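Local coordinates for signal recognition 54 kDa protein (Pyrococcus furiosus, PDB 3DM5), which is the SRP54-type protein of the signal recognition particle, joining an N-terminal helical bundle, a P-loop nucleotide-binding domain and a helical C-terminal domain, at residues Lys92-Lys97 with Pro213-Leu218; Lys270-Gly275 with Asp280-Asp285; Asp332-Leu337 with Val377-Met382; Ser396-Ile401 with Lys410-Leu415. All coordinates share one frame; numbering follows the deposited sequence.

Interaction 1: Lys92-Lys97 with Pro213-Leu218; sequences KPIEIK and PHEVIL
Ile94 and Ile217 reach toward each other tip to tip, and their CD1 methyls meet at 4.0 Å. Both isoleucines set CG1 beside the backbone N and keep the chain extended beyond it, which puts the methyl at the far end. Glu215 comes in at a slant to Ile94. Its OE2 lies 3.9 Å from Ile94 CG1, so a charged group rests against the aliphatic branch. That oxygen is not left to the hydrocarbon: Ser243 OG bonds to it and Lys270 NZ makes a salt bridge with it. His214 sits at the other end of the contact. Its CG is anti to the backbone N (chi1 169°), and the ring swings over to the backbone of Glu95. Glu95 O approaches the imidazole obliquely, nearest to CE1 at 3.0 Å. The carboxylate of Glu95 does not touch the ring, with OE1 4.9 Å from His214 NE2. Glu384 and Glu385 of the second subunit pack on Pro93 and Glu95, respectively. Segment 92-97 lies in the loop between helix 71-86 and strand 101-106. Strand 215-221 lies between strands 101-106 and 242-247 in the parallel part of the sheet.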
loop_
_atom_site.group_PDB
_atom_site.type_symbol
_atom_site.label_atom_id
_atom_site.label_comp_id
_atom_site.label_asym_id
_atom_site.label_seq_id
_atom_site.Cartn_x
_atom_site.Cartn_y
_atom_site.Cartn_z
ATOM N N LYS A 92 -14.666 31.605 10.183
ATOM C CA LYS A 92 -14.409 33.036 10.314
ATOM C C LYS A 92 -14.306 33.574 8.905
ATOM O O LYS A 92 -13.207 33.661 8.364
ATOM C CB LYS A 92 -13.096 33.300 11.054
ATOM C CG LYS A 92 -12.990 32.657 12.426
ATOM C CD LYS A 92 -13.579 33.538 13.519
ATOM C CE LYS A 92 -12.980 33.198 14.880
ATOM N NZ LYS A 92 -13.001 31.728 15.178
ATOM N N PRO A 93 -15.450 33.916 8.297
ATOM C CA PRO A 93 -15.482 34.364 6.899
ATOM C C PRO A 93 -14.695 35.637 6.690
ATOM O O PRO A 93 -14.294 36.276 7.652
ATOM C CB PRO A 93 -16.973 34.628 6.651
ATOM C CG PRO A 93 -17.582 34.736 8.026
ATOM C CD PRO A 93 -16.803 33.771 8.854
ATOM N N ILE A 94 -14.458 35.988 5.435
ATOM C CA ILE A 94 -13.906 37.288 5.090
ATOM C C ILE A 94 -15.068 38.240 4.928
ATOM O O ILE A 94 -15.943 37.996 4.106
ATOM C CB ILE A 94 -13.182 37.253 3.731
ATOM C CG1 ILE A 94 -11.826 36.559 3.841
ATOM C CG2 ILE A 94 -13.000 38.663 3.188
ATOM C CD1 ILE A 94 -11.108 36.465 2.499
ATOM N N GLU A 95 -15.074 39.325 5.697
ATOM C CA GLU A 95 -16.106 40.352 5.559
ATOM C C GLU A 95 -15.823 41.337 4.431
ATOM O O GLU A 95 -14.749 41.920 4.357
ATOM C CB GLU A 95 -16.257 41.094 6.870
ATOM C CG GLU A 95 -16.719 40.181 7.995
ATOM C CD GLU A 95 -16.541 40.804 9.376
ATOM O OE1 GLU A 95 -16.095 41.974 9.459
ATOM O OE2 GLU A 95 -16.849 40.121 10.378
ATOM N N ILE A 96 -16.790 41.503 3.542
ATOM C CA ILE A 96 -16.723 42.542 2.524
ATOM C C ILE A 96 -17.681 43.666 2.931
ATOM O O ILE A 96 -18.878 43.582 2.697
ATOM C CB ILE A 96 -17.130 41.988 1.147
ATOM C CG1 ILE A 96 -16.469 40.631 0.906
ATOM C CG2 ILE A 96 -16.787 42.971 0.020
ATOM C CD1 ILE A 96 -14.967 40.703 0.595
ATOM N N LYS A 97 -17.153 44.695 3.582
ATOM C CA LYS A 97 -17.960 45.841 4.000
ATOM C C LYS A 97 -17.428 47.113 3.343
ATOM O O LYS A 97 -18.147 47.787 2.616
ATOM C CB LYS A 97 -17.980 45.992 5.530
ATOM N N PRO A 213 -4.547 47.412 3.785
ATOM C CA PRO A 213 -5.522 46.444 3.291
ATOM C C PRO A 213 -6.550 46.169 4.361
ATOM O O PRO A 213 -6.292 46.373 5.556
ATOM C CB PRO A 213 -4.690 45.175 3.078
ATOM C CG PRO A 213 -3.308 45.471 3.581
ATOM C CD PRO A 213 -3.364 46.746 4.346
ATOM N N HIS A 214 -7.712 45.696 3.941
ATOM C CA HIS A 214 -8.668 45.159 4.898
ATOM C C HIS A 214 -8.142 43.893 5.579
ATOM O O HIS A 214 -8.470 43.623 6.725
ATOM C CB HIS A 214 -10.019 44.851 4.246
ATOM C CG HIS A 214 -10.930 44.069 5.137
ATOM N ND1 HIS A 214 -11.332 42.782 4.852
ATOM C CD2 HIS A 214 -11.483 44.375 6.338
ATOM C CE1 HIS A 214 -12.109 42.333 5.824
ATOM N NE2 HIS A 214 -12.215 43.284 6.736
ATOM N N GLU A 215 -7.329 43.121 4.866
ATOM C CA GLU A 215 -6.874 41.839 5.377
ATOM C C GLU A 215 -5.560 41.403 4.744
ATOM O O GLU A 215 -5.295 41.683 3.576
ATOM C CB GLU A 215 -7.950 40.773 5.160
ATOM C CG GLU A 215 -7.761 39.541 5.983
ATOM C CD GLU A 215 -9.066 38.798 6.240
ATOM O OE1 GLU A 215 -10.127 39.457 6.362
ATOM O OE2 GLU A 215 -9.030 37.553 6.331
ATOM N N VAL A 216 -4.733 40.721 5.524
ATOM C CA VAL A 216 -3.507 40.178 4.980
ATOM C C VAL A 216 -3.609 38.658 5.030
ATOM O O VAL A 216 -3.900 38.093 6.076
ATOM C CB VAL A 216 -2.284 40.698 5.730
ATOM C CG1 VAL A 216 -1.026 40.017 5.251
ATOM C CG2 VAL A 216 -2.177 42.189 5.530
ATOM N N ILE A 217 -3.420 38.008 3.884
ATOM C CA ILE A 217 -3.652 36.568 3.773
ATOM C C ILE A 217 -2.376 35.866 3.379
ATOM O O ILE A 217 -1.827 36.108 2.303
ATOM C CB ILE A 217 -4.713 36.226 2.727
ATOM C CG1 ILE A 217 -6.055 36.843 3.084
ATOM C CG2 ILE A 217 -4.887 34.741 2.635
ATOM C CD1 ILE A 217 -7.107 36.640 2.008
ATOM N N LEU A 218 -1.893 35.019 4.282
ATOM C CA LEU A 218 -0.703 34.213 4.054
ATOM C C LEU A 218 -1.126 32.876 3.441
ATOM O O LEU A 218 -2.038 32.203 3.936
ATOM C CB LEU A 218 0.049 33.986 5.364
ATOM C CG LEU A 218 1.215 32.999 5.207
ATOM C CD1 LEU A 218 2.201 33.527 4.150
ATOM C CD2 LEU A 218 1.894 32.693 6.541
#

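Interaction 2: Lys270-Gly275 with Asp280-Asp285; sequences KFIGTG and DIEPFD. With GDP (guanosine-5'-diphosphate), chain J.
Ile272 and Glu282 form an antiparallel hydrogen-bonded pair at the middle of the contact. Ile272 N bonds to Glu282 O at 2.9 Å, and Glu282 N returns a bond to Ile272 O at 3.1 Å. Both bonds are nearly straight, 162° at the hydrogen. Phe284 N bonds to Lys270 O at 2.8 Å, and Thr274 N reaches Asp280 O at 2.7 Å. The tight packing includes two phenylalanines. Phe271 CB meets Ile281 CD1 at 3.8 Å, and its ring passes obliquely by Pro283. Tyr123 meets the Phe271 ring edge-to-face. On the sheet face of Ile272 and Glu282, Ile272 CG2 touches Phe284 CD1. There Glu282 also lies alongside Ile272, pointing the same way, with its CG packed on Ile272 CG1 at 3.4 Å. The Asp280 side chain lies against the Gly275 backbone. The solvent side is looser. Glu282 is a solvent-exposed residue, and a sulfate ion lies about 6 Å from its side chain. Thr274 is partly exposed at the turn end. There Gly275 N gives GDP O6 a weak hydrogen bond of 3.2 Å, and Gly273, without a side chain, lies close to the same oxygen. Gly275 has backbone angles suited to glycine. The arrangement is a beta hairpin at the edge of the P-loop domain sheet, with its turn end lining the guanine side of the GDP pocket.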
loop_
_atom_site.group_PDB
_atom_site.type_symbol
_atom_site.label_atom_id
_atom_site.label_comp_id
_atom_site.label_asym_id
_atom_site.label_seq_id
_atom_site.Cartn_x
_atom_site.Cartn_y
_atom_site.Cartn_z
ATOM N N LYS A 270 -9.274 30.577 6.235
ATOM C CA LYS A 270 -10.481 31.013 5.533
ATOM C C LYS A 270 -10.811 30.173 4.286
ATOM O O LYS A 270 -11.970 29.947 3.972
ATOM C CB LYS A 270 -10.362 32.482 5.164
ATOM C CG LYS A 270 -9.859 33.347 6.308
ATOM C CD LYS A 270 -10.938 34.253 6.848
ATOM C CE LYS A 270 -10.403 35.178 7.953
ATOM N NZ LYS A 270 -11.189 36.436 8.085
ATOM N N PHE A 271 -9.799 29.706 3.568
ATOM C CA PHE A 271 -10.033 28.827 2.426
ATOM C C PHE A 271 -8.984 27.747 2.387
ATOM O O PHE A 271 -7.932 27.869 3.004
ATOM C CB PHE A 271 -9.966 29.592 1.097
ATOM C CG PHE A 271 -10.903 30.762 1.008
ATOM C CD1 PHE A 271 -10.601 31.962 1.647
ATOM C CD2 PHE A 271 -12.060 30.682 0.255
ATOM C CE1 PHE A 271 -11.449 33.056 1.556
ATOM C CE2 PHE A 271 -12.910 31.766 0.154
ATOM C CZ PHE A 271 -12.599 32.963 0.816
ATOM N N ILE A 272 -9.263 26.697 1.630
ATOM C CA ILE A 272 -8.258 25.697 1.337
ATOM C C ILE A 272 -8.180 25.556 -0.157
ATOM O O ILE A 272 -9.186 25.665 -0.842
ATOM C CB ILE A 272 -8.579 24.349 2.004
ATOM C CG1 ILE A 272 -10.004 23.893 1.692
ATOM C CG2 ILE A 272 -8.371 24.453 3.503
ATOM C CD1 ILE A 272 -10.269 22.451 2.050
ATOM N N GLY A 273 -6.973 25.364 -0.668
ATOM C CA GLY A 273 -6.784 25.007 -2.064
ATOM C C GLY A 273 -6.829 23.496 -2.273
ATOM O O GLY A 273 -6.338 22.717 -1.457
ATOM N N THR A 274 -7.369 23.093 -3.412
ATOM C CA THR A 274 -7.903 21.753 -3.601
ATOM C C THR A 274 -7.437 21.144 -4.920
ATOM O O THR A 274 -7.750 20.005 -5.252
ATOM C CB THR A 274 -9.429 21.848 -3.519
ATOM O OG1 THR A 274 -9.804 21.839 -2.138
ATOM C CG2 THR A 274 -10.101 20.720 -4.214
ATOM N N GLY A 275 -6.667 21.908 -5.674
ATOM C CA GLY A 275 -6.112 21.393 -6.899
ATOM C C GLY A 275 -5.612 22.521 -7.759
ATOM O O GLY A 275 -5.618 23.673 -7.353
ATOM N N ASP A 280 -10.628 25.259 -7.878
ATOM C CA ASP A 280 -10.227 24.297 -6.860
ATOM C C ASP A 280 -9.902 24.966 -5.536
ATOM O O ASP A 280 -8.802 24.804 -5.011
ATOM C CB ASP A 280 -9.019 23.475 -7.340
ATOM C CG ASP A 280 -9.363 22.542 -8.496
ATOM O OD1 ASP A 280 -10.535 22.120 -8.599
ATOM O OD2 ASP A 280 -8.465 22.209 -9.296
ATOM N N ILE A 281 -10.871 25.711 -5.005
ATOM C CA ILE A 281 -10.766 26.395 -3.719
ATOM C C ILE A 281 -12.109 26.293 -3.000
ATOM O O ILE A 281 -13.155 26.419 -3.615
ATOM C CB ILE A 281 -10.408 27.881 -3.919
ATOM C CG1 ILE A 281 -10.303 28.610 -2.588
ATOM C CG2 ILE A 281 -11.446 28.556 -4.765
ATOM C CD1 ILE A 281 -9.451 29.870 -2.632
ATOM N N GLU A 282 -12.093 26.052 -1.697
ATOM C CA GLU A 282 -13.338 26.006 -0.951
ATOM C C GLU A 282 -13.208 26.747 0.393
ATOM O O GLU A 282 -12.146 26.739 1.011
ATOM C CB GLU A 282 -13.812 24.554 -0.796
ATOM C CG GLU A 282 -13.021 23.746 0.191
ATOM C CD GLU A 282 -13.689 22.416 0.533
ATOM O OE1 GLU A 282 -13.913 21.612 -0.404
ATOM O OE2 GLU A 282 -13.978 22.172 1.733
ATOM N N PRO A 283 -14.275 27.435 0.826
ATOM C CA PRO A 283 -14.154 28.123 2.109
ATOM C C PRO A 283 -14.008 27.097 3.214
ATOM O O PRO A 283 -14.474 25.966 3.069
ATOM C CB PRO A 283 -15.477 28.882 2.236
ATOM C CG PRO A 283 -16.031 28.944 0.857
ATOM C CD PRO A 283 -15.564 27.704 0.173
ATOM N N PHE A 284 -13.353 27.489 4.301
ATOM C CA PHE A 284 -13.085 26.569 5.381
ATOM C C PHE A 284 -14.011 26.839 6.555
ATOM O O PHE A 284 -14.013 27.920 7.155
ATOM C CB PHE A 284 -11.624 26.632 5.810
ATOM C CG PHE A 284 -11.216 25.515 6.747
ATOM C CD1 PHE A 284 -11.049 24.220 6.274
ATOM C CD2 PHE A 284 -10.989 25.763 8.086
ATOM C CE1 PHE A 284 -10.664 23.188 7.132
ATOM C CE2 PHE A 284 -10.603 24.742 8.944
ATOM C CZ PHE A 284 -10.440 23.457 8.461
ATOM N N ASP A 285 -14.808 25.832 6.857
ATOM C CA ASP A 285 -15.816 25.906 7.889
ATOM C C ASP A 285 -15.639 24.619 8.686
ATOM O O ASP A 285 -16.204 23.573 8.334
ATOM C CB ASP A 285 -17.208 26.005 7.239
ATOM C CG ASP A 285 -18.331 26.148 8.253
ATOM O OD1 ASP A 285 -18.122 25.887 9.459
ATOM O OD2 ASP A 285 -19.440 26.522 7.826
HETATM P PB GDP J . 3.777 30.384 -6.635
HETATM O O1B GDP J . 3.547 29.587 -5.397
HETATM O O2B GDP J . 5.262 30.602 -6.792
HETATM O O3B GDP J . 3.036 31.695 -6.537
HETATM O O3A GDP J . 3.395 29.552 -7.964
HETATM P PA GDP J . 2.005 28.823 -8.304
HETATM O O1A GDP J . 1.944 28.440 -9.753
HETATM O O2A GDP J . 0.812 29.659 -7.940
HETATM O "O5'" GDP J . 2.121 27.474 -7.439
HETATM C "C5'" GDP J . 3.155 26.568 -7.806
HETATM C "C4'" GDP J . 2.582 25.189 -8.145
HETATM O "O4'" GDP J . 1.642 24.692 -7.165
HETATM C "C3'" GDP J . 1.860 25.208 -9.481
HETATM O "O3'" GDP J . 2.300 24.031 -10.165
HETATM C "C2'" GDP J . 0.390 25.133 -9.110
HETATM O "O2'" GDP J . -0.373 24.409 -10.047
HETATM C "C1'" GDP J . 0.423 24.326 -7.836
HETATM N N9 GDP J . -0.723 24.558 -6.943
HETATM C C8 GDP J . -1.136 25.703 -6.375
HETATM N N7 GDP J . -2.215 25.477 -5.576
HETATM C C5 GDP J . -2.483 24.158 -5.624
HETATM C C6 GDP J . -3.472 23.217 -5.036
HETATM O O6 GDP J . -4.363 23.595 -4.239
HETATM N N1 GDP J . -3.383 21.927 -5.384
HETATM C C2 GDP J . -2.437 21.462 -6.219
HETATM N N2 GDP J . -2.416 20.145 -6.512
HETATM N N3 GDP J . -1.503 22.251 -6.784
HETATM C C4 GDP J . -1.489 23.570 -6.527
#

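Interaction 3: Asp332-Leu337 with Val377-Met382; sequences DMYAQL and VIMDSM
Tyr334 holds CG anti to its backbone N (chi1 -170°), and this carries the ring across to Met379 and Asp380. Met379 runs extended to SD and then bends at its last torsion (chi3 -62°). The result is a Met-aromatic contact. SD lies 4.7 Å from the Tyr334 ring centroid and approaches it obliquely. The same sulfur also comes within 3.8 Å of Tyr334 CB. Met333 is bent at its last torsion too, and its CE methyl meets Met379 SD at 3.8 Å. A second methionine thus packs on this sulfur. The polar end of the tyrosine has its own partner. Tyr334 OH donates a hydrogen bond of 3.3 Å to Asp380 OD1, which accepts it with its syn lone pair. OD1 lies at the ring edge, close to its plane, while the carboxylate is turned 31° from the ring. The other oxygen, Asp380 OD2, makes a salt bridge with Lys376, which would tend to keep the group ionised. A sulfate ion lies about 4 Å from the Asp380 side chain. Asp380 stands where helix 369-379 ends in a type I beta turn from Met379 to Met382. Within the signal peptide binding domain, the contact therefore joins helix 330-341 to the C-terminal end of helix 369-379. Helix 409-427 adds Leu415 and Met422 against Met333, and helix 395-405 packs on Ile378 and Met382.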
loop_
_atom_site.group_PDB
_atom_site.type_symbol
_atom_site.label_atom_id
_atom_site.label_comp_id
_atom_site.label_asym_id
_atom_site.label_seq_id
_atom_site.Cartn_x
_atom_site.Cartn_y
_atom_site.Cartn_z
ATOM N N ASP A 332 -31.605 -21.460 -1.063
ATOM C CA ASP A 332 -32.460 -20.354 -1.489
ATOM C C ASP A 332 -33.422 -19.873 -0.388
ATOM O O ASP A 332 -33.612 -18.669 -0.210
ATOM C CB ASP A 332 -33.248 -20.754 -2.730
ATOM C CG ASP A 332 -32.363 -20.941 -3.944
ATOM O OD1 ASP A 332 -32.571 -21.915 -4.702
ATOM O OD2 ASP A 332 -31.453 -20.110 -4.144
ATOM N N MET A 333 -34.025 -20.811 0.342
ATOM C CA MET A 333 -34.914 -20.484 1.454
ATOM C C MET A 333 -34.141 -19.900 2.642
ATOM O O MET A 333 -34.483 -18.834 3.159
ATOM C CB MET A 333 -35.704 -21.719 1.891
ATOM C CG MET A 333 -36.797 -21.428 2.914
ATOM S SD MET A 333 -37.292 -22.866 3.895
ATOM C CE MET A 333 -35.900 -23.013 5.008
ATOM N N TYR A 334 -33.104 -20.617 3.070
ATOM C CA TYR A 334 -32.162 -20.141 4.088
ATOM C C TYR A 334 -31.883 -18.661 3.918
ATOM O O TYR A 334 -31.804 -17.926 4.897
ATOM C CB TYR A 334 -30.845 -20.917 3.968
ATOM C CG TYR A 334 -29.847 -20.720 5.098
ATOM C CD1 TYR A 334 -29.396 -21.804 5.849
ATOM C CD2 TYR A 334 -29.335 -19.464 5.398
ATOM C CE1 TYR A 334 -28.475 -21.642 6.872
ATOM C CE2 TYR A 334 -28.412 -19.293 6.424
ATOM C CZ TYR A 334 -27.987 -20.388 7.156
ATOM O OH TYR A 334 -27.074 -20.229 8.173
ATOM N N ALA A 335 -31.730 -18.244 2.663
ATOM C CA ALA A 335 -31.415 -16.863 2.314
ATOM C C ALA A 335 -32.643 -15.953 2.349
ATOM O O ALA A 335 -32.607 -14.881 2.947
ATOM C CB ALA A 335 -30.752 -16.807 0.949
ATOM N N GLN A 336 -33.725 -16.372 1.699
ATOM C CA GLN A 336 -34.971 -15.612 1.746
ATOM C C GLN A 336 -35.250 -15.167 3.176
ATOM O O GLN A 336 -35.447 -13.986 3.442
ATOM C CB GLN A 336 -36.146 -16.445 1.228
ATOM C CG GLN A 336 -36.109 -16.767 -0.262
ATOM C CD GLN A 336 -36.175 -15.525 -1.136
ATOM O OE1 GLN A 336 -35.279 -14.676 -1.105
ATOM N NE2 GLN A 336 -37.235 -15.418 -1.931
ATOM N N LEU A 337 -35.251 -16.124 4.098
ATOM C CA LEU A 337 -35.516 -15.833 5.499
ATOM C C LEU A 337 -34.460 -14.895 6.068
ATOM O O LEU A 337 -34.792 -13.847 6.622
ATOM C CB LEU A 337 -35.577 -17.124 6.324
ATOM C CG LEU A 337 -36.454 -18.272 5.799
ATOM C CD1 LEU A 337 -36.664 -19.325 6.886
ATOM C CD2 LEU A 337 -37.800 -17.780 5.243
ATOM N N VAL A 377 -30.392 -23.033 12.733
ATOM C CA VAL A 377 -29.705 -24.065 13.505
ATOM C C VAL A 377 -29.872 -25.464 12.891
ATOM O O VAL A 377 -28.942 -26.271 12.889
ATOM C CB VAL A 377 -30.175 -24.073 14.970
ATOM C CG1 VAL A 377 -29.530 -25.207 15.729
ATOM C CG2 VAL A 377 -29.846 -22.753 15.624
ATOM N N ILE A 378 -31.058 -25.740 12.360
ATOM C CA ILE A 378 -31.335 -27.038 11.772
ATOM C C ILE A 378 -30.563 -27.224 10.468
ATOM O O ILE A 378 -29.932 -28.258 10.253
ATOM C CB ILE A 378 -32.853 -27.251 11.529
ATOM C CG1 ILE A 378 -33.610 -27.335 12.857
ATOM C CG2 ILE A 378 -33.107 -28.516 10.705
ATOM C CD1 ILE A 378 -35.076 -27.664 12.702
ATOM N N MET A 379 -30.612 -26.217 9.603
ATOM C CA MET A 379 -29.927 -26.279 8.319
ATOM C C MET A 379 -28.403 -26.358 8.471
ATOM O O MET A 379 -27.726 -26.937 7.637
ATOM C CB MET A 379 -30.333 -25.093 7.438
ATOM C CG MET A 379 -31.722 -25.238 6.846
ATOM S SD MET A 379 -32.263 -23.859 5.814
ATOM C CE MET A 379 -32.256 -22.531 7.017
ATOM N N ASP A 380 -27.872 -25.780 9.544
ATOM C CA ASP A 380 -26.449 -25.860 9.840
ATOM C C ASP A 380 -26.053 -27.277 10.221
ATOM O O ASP A 380 -24.879 -27.568 10.471
ATOM C CB ASP A 380 -26.086 -24.929 10.991
ATOM C CG ASP A 380 -26.198 -23.460 10.618
ATOM O OD1 ASP A 380 -26.441 -23.160 9.431
ATOM O OD2 ASP A 380 -26.039 -22.610 11.522
ATOM N N SER A 381 -27.043 -28.155 10.294
ATOM C CA SER A 381 -26.776 -29.543 10.599
ATOM C C SER A 381 -27.048 -30.398 9.370
ATOM O O SER A 381 -26.900 -31.625 9.391
ATOM C CB SER A 381 -27.615 -30.016 11.776
ATOM O OG SER A 381 -27.352 -31.383 12.023
ATOM N N MET A 382 -27.452 -29.737 8.296
ATOM C CA MET A 382 -27.641 -30.425 7.040
ATOM C C MET A 382 -26.343 -30.364 6.227
ATOM O O MET A 382 -25.484 -29.495 6.450
ATOM C CB MET A 382 -28.812 -29.822 6.259
ATOM C CG MET A 382 -30.155 -29.833 7.005
ATOM S SD MET A 382 -31.540 -29.306 5.964
ATOM C CE MET A 382 -32.914 -29.771 7.001
#

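Interaction 4: Ser396-Ile401 with Lys410-Leu415; sequences SRIKRI and KDVKEL
Ile398 and Val412 pack across the corner between two consecutive helices, 395-405 and 409-427, in the C-terminal helical domain. The short segments run at 111° to each other, and their axes come within 9.3 Å. Val412 touches two isoleucines, a different methyl to each. Its CG1 is anti to the backbone N (chi1 174°) and meets Ile398 CG2 at 3.5 Å. The two side chains slide past each other in opposite directions. Val412 CG2 turns to Ile401 CG2 at 4.0 Å, where the side chains meet at about a right angle. Ile398 also extends its CD1 to Lys413 CG, 3.9 Å away. Lys413 uses only the aliphatic start of its chain here and is exposed to solvent. The interface is apolar, and the arginines of helix 395-405 find their partners elsewhere. Arg397 and Arg400 form salt bridges with Glu385 and Glu386, respectively, and bond the backbone oxygens Ile96 O and Arg127 O of the second subunit. Ile401 reaches on to Ile378 of helix 369-379. Two helices joined by a tight turn and crossing steeply are consistent with the helix-turn-helix clan to which this domain family belongs.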
loop_
_atom_site.group_PDB
_atom_site.type_symbol
_atom_site.label_atom_id
_atom_site.label_comp_id
_atom_site.label_asym_id
_atom_site.label_seq_id
_atom_site.Cartn_x
_atom_site.Cartn_y
_atom_site.Cartn_z
ATOM N N SER A 396 -34.215 -41.336 7.942
ATOM C CA SER A 396 -33.021 -41.529 8.774
ATOM C C SER A 396 -32.149 -40.273 8.753
ATOM O O SER A 396 -31.508 -39.929 9.752
ATOM C CB SER A 396 -32.219 -42.759 8.344
ATOM O OG SER A 396 -31.956 -42.720 6.957
ATOM N N ARG A 397 -32.148 -39.590 7.611
ATOM C CA ARG A 397 -31.472 -38.309 7.468
ATOM C C ARG A 397 -32.061 -37.279 8.423
ATOM O O ARG A 397 -31.331 -36.562 9.117
ATOM C CB ARG A 397 -31.593 -37.812 6.032
ATOM C CG ARG A 397 -30.635 -38.480 5.059
ATOM C CD ARG A 397 -30.772 -37.856 3.685
ATOM N NE ARG A 397 -29.474 -37.671 3.042
ATOM C CZ ARG A 397 -28.797 -38.642 2.444
ATOM N NH1 ARG A 397 -29.294 -39.872 2.410
ATOM N NH2 ARG A 397 -27.629 -38.383 1.879
ATOM N N ILE A 398 -33.389 -37.217 8.460
ATOM C CA ILE A 398 -34.092 -36.315 9.365
ATOM C C ILE A 398 -33.719 -36.563 10.823
ATOM O O ILE A 398 -33.562 -35.629 11.605
ATOM C CB ILE A 398 -35.613 -36.441 9.213
ATOM C CG1 ILE A 398 -36.058 -35.864 7.873
ATOM C CG2 ILE A 398 -36.321 -35.720 10.349
ATOM C CD1 ILE A 398 -37.544 -35.689 7.761
ATOM N N LYS A 399 -33.583 -37.828 11.192
ATOM C CA LYS A 399 -33.229 -38.151 12.563
ATOM C C LYS A 399 -31.760 -37.783 12.821
ATOM O O LYS A 399 -31.393 -37.450 13.950
ATOM C CB LYS A 399 -33.541 -39.620 12.878
ATOM N N ARG A 400 -30.927 -37.818 11.776
ATOM C CA ARG A 400 -29.541 -37.341 11.894
ATOM C C ARG A 400 -29.529 -35.811 12.031
ATOM O O ARG A 400 -28.908 -35.244 12.942
ATOM C CB ARG A 400 -28.683 -37.765 10.689
ATOM C CG ARG A 400 -27.163 -37.520 10.900
ATOM C CD ARG A 400 -26.357 -37.199 9.610
ATOM N NE ARG A 400 -26.584 -35.838 9.115
ATOM C CZ ARG A 400 -27.156 -35.541 7.947
ATOM N NH1 ARG A 400 -27.549 -36.509 7.133
ATOM N NH2 ARG A 400 -27.337 -34.272 7.585
ATOM N N ILE A 401 -30.228 -35.152 11.113
ATOM C CA ILE A 401 -30.348 -33.705 11.140
ATOM C C ILE A 401 -30.839 -33.228 12.518
ATOM O O ILE A 401 -30.234 -32.348 13.140
ATOM C CB ILE A 401 -31.259 -33.225 10.000
ATOM C CG1 ILE A 401 -30.671 -33.671 8.656
ATOM C CG2 ILE A 401 -31.469 -31.714 10.058
ATOM C CD1 ILE A 401 -31.534 -33.374 7.472
ATOM N N LYS A 410 -39.540 -33.394 14.871
ATOM C CA LYS A 410 -40.727 -32.600 14.593
ATOM C C LYS A 410 -40.301 -31.288 13.951
ATOM O O LYS A 410 -40.722 -30.968 12.841
ATOM C CB LYS A 410 -41.523 -32.340 15.869
ATOM N N ASP A 411 -39.454 -30.540 14.654
ATOM C CA ASP A 411 -38.899 -29.296 14.132
ATOM C C ASP A 411 -38.373 -29.461 12.702
ATOM O O ASP A 411 -38.641 -28.629 11.829
ATOM C CB ASP A 411 -37.774 -28.799 15.041
ATOM C CG ASP A 411 -38.282 -28.278 16.370
ATOM O OD1 ASP A 411 -39.171 -27.401 16.368
ATOM O OD2 ASP A 411 -37.775 -28.734 17.418
ATOM N N VAL A 412 -37.633 -30.543 12.470
ATOM C CA VAL A 412 -37.037 -30.791 11.163
ATOM C C VAL A 412 -38.102 -30.921 10.079
ATOM O O VAL A 412 -37.964 -30.339 8.998
ATOM C CB VAL A 412 -36.127 -32.035 11.169
ATOM C CG1 VAL A 412 -35.639 -32.337 9.765
ATOM C CG2 VAL A 412 -34.953 -31.827 12.110
ATOM N N LYS A 413 -39.162 -31.674 10.371
ATOM C CA LYS A 413 -40.251 -31.852 9.412
ATOM C C LYS A 413 -41.019 -30.540 9.256
ATOM O O LYS A 413 -41.601 -30.265 8.205
ATOM C CB LYS A 413 -41.169 -33.003 9.831
ATOM C CG LYS A 413 -40.413 -34.308 10.068
ATOM C CD LYS A 413 -41.239 -35.370 10.793
ATOM C CE LYS A 413 -41.818 -36.400 9.831
ATOM N NZ LYS A 413 -42.198 -37.664 10.536
ATOM N N GLU A 414 -40.987 -29.720 10.303
ATOM C CA GLU A 414 -41.590 -28.393 10.254
ATOM C C GLU A 414 -40.887 -27.553 9.201
ATOM O O GLU A 414 -41.502 -27.134 8.211
ATOM C CB GLU A 414 -41.505 -27.706 11.620
ATOM N N LEU A 415 -39.594 -27.318 9.424
ATOM C CA LEU A 415 -38.737 -26.625 8.464
ATOM C C LEU A 415 -38.962 -27.132 7.041
ATOM O O LEU A 415 -39.143 -26.337 6.121
ATOM C CB LEU A 415 -37.258 -26.782 8.847
ATOM C CG LEU A 415 -36.220 -25.876 8.169
ATOM C CD1 LEU A 415 -34.864 -26.078 8.809
ATOM C CD2 LEU A 415 -36.126 -26.121 6.675
#

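Interactions 1 and 2 both reach one sheet of the nucleotide-binding domain. Lys270 joins them through a salt bridge to Glu215 and a probable hydrogen bond to Pro93 O. Interactions 3 and 4 share the distant helical domain and touch each other, through Ser381 with Arg400 and Met333 with Leu415. Interactions 1 and 4 are mainly buried, while 2 and 3 are partly exposed. Chemistry follows place. The hairpin of interaction 2 is held by backbone bonds and reaches GDP. Interaction 1 sets a loop on a strand by an isoleucine pair and by polar groups with partners largely elsewhere. Interaction 3 mixes sulfur, ring and carboxylate, and interaction 4 is aliphatic. All four touch the second subunit.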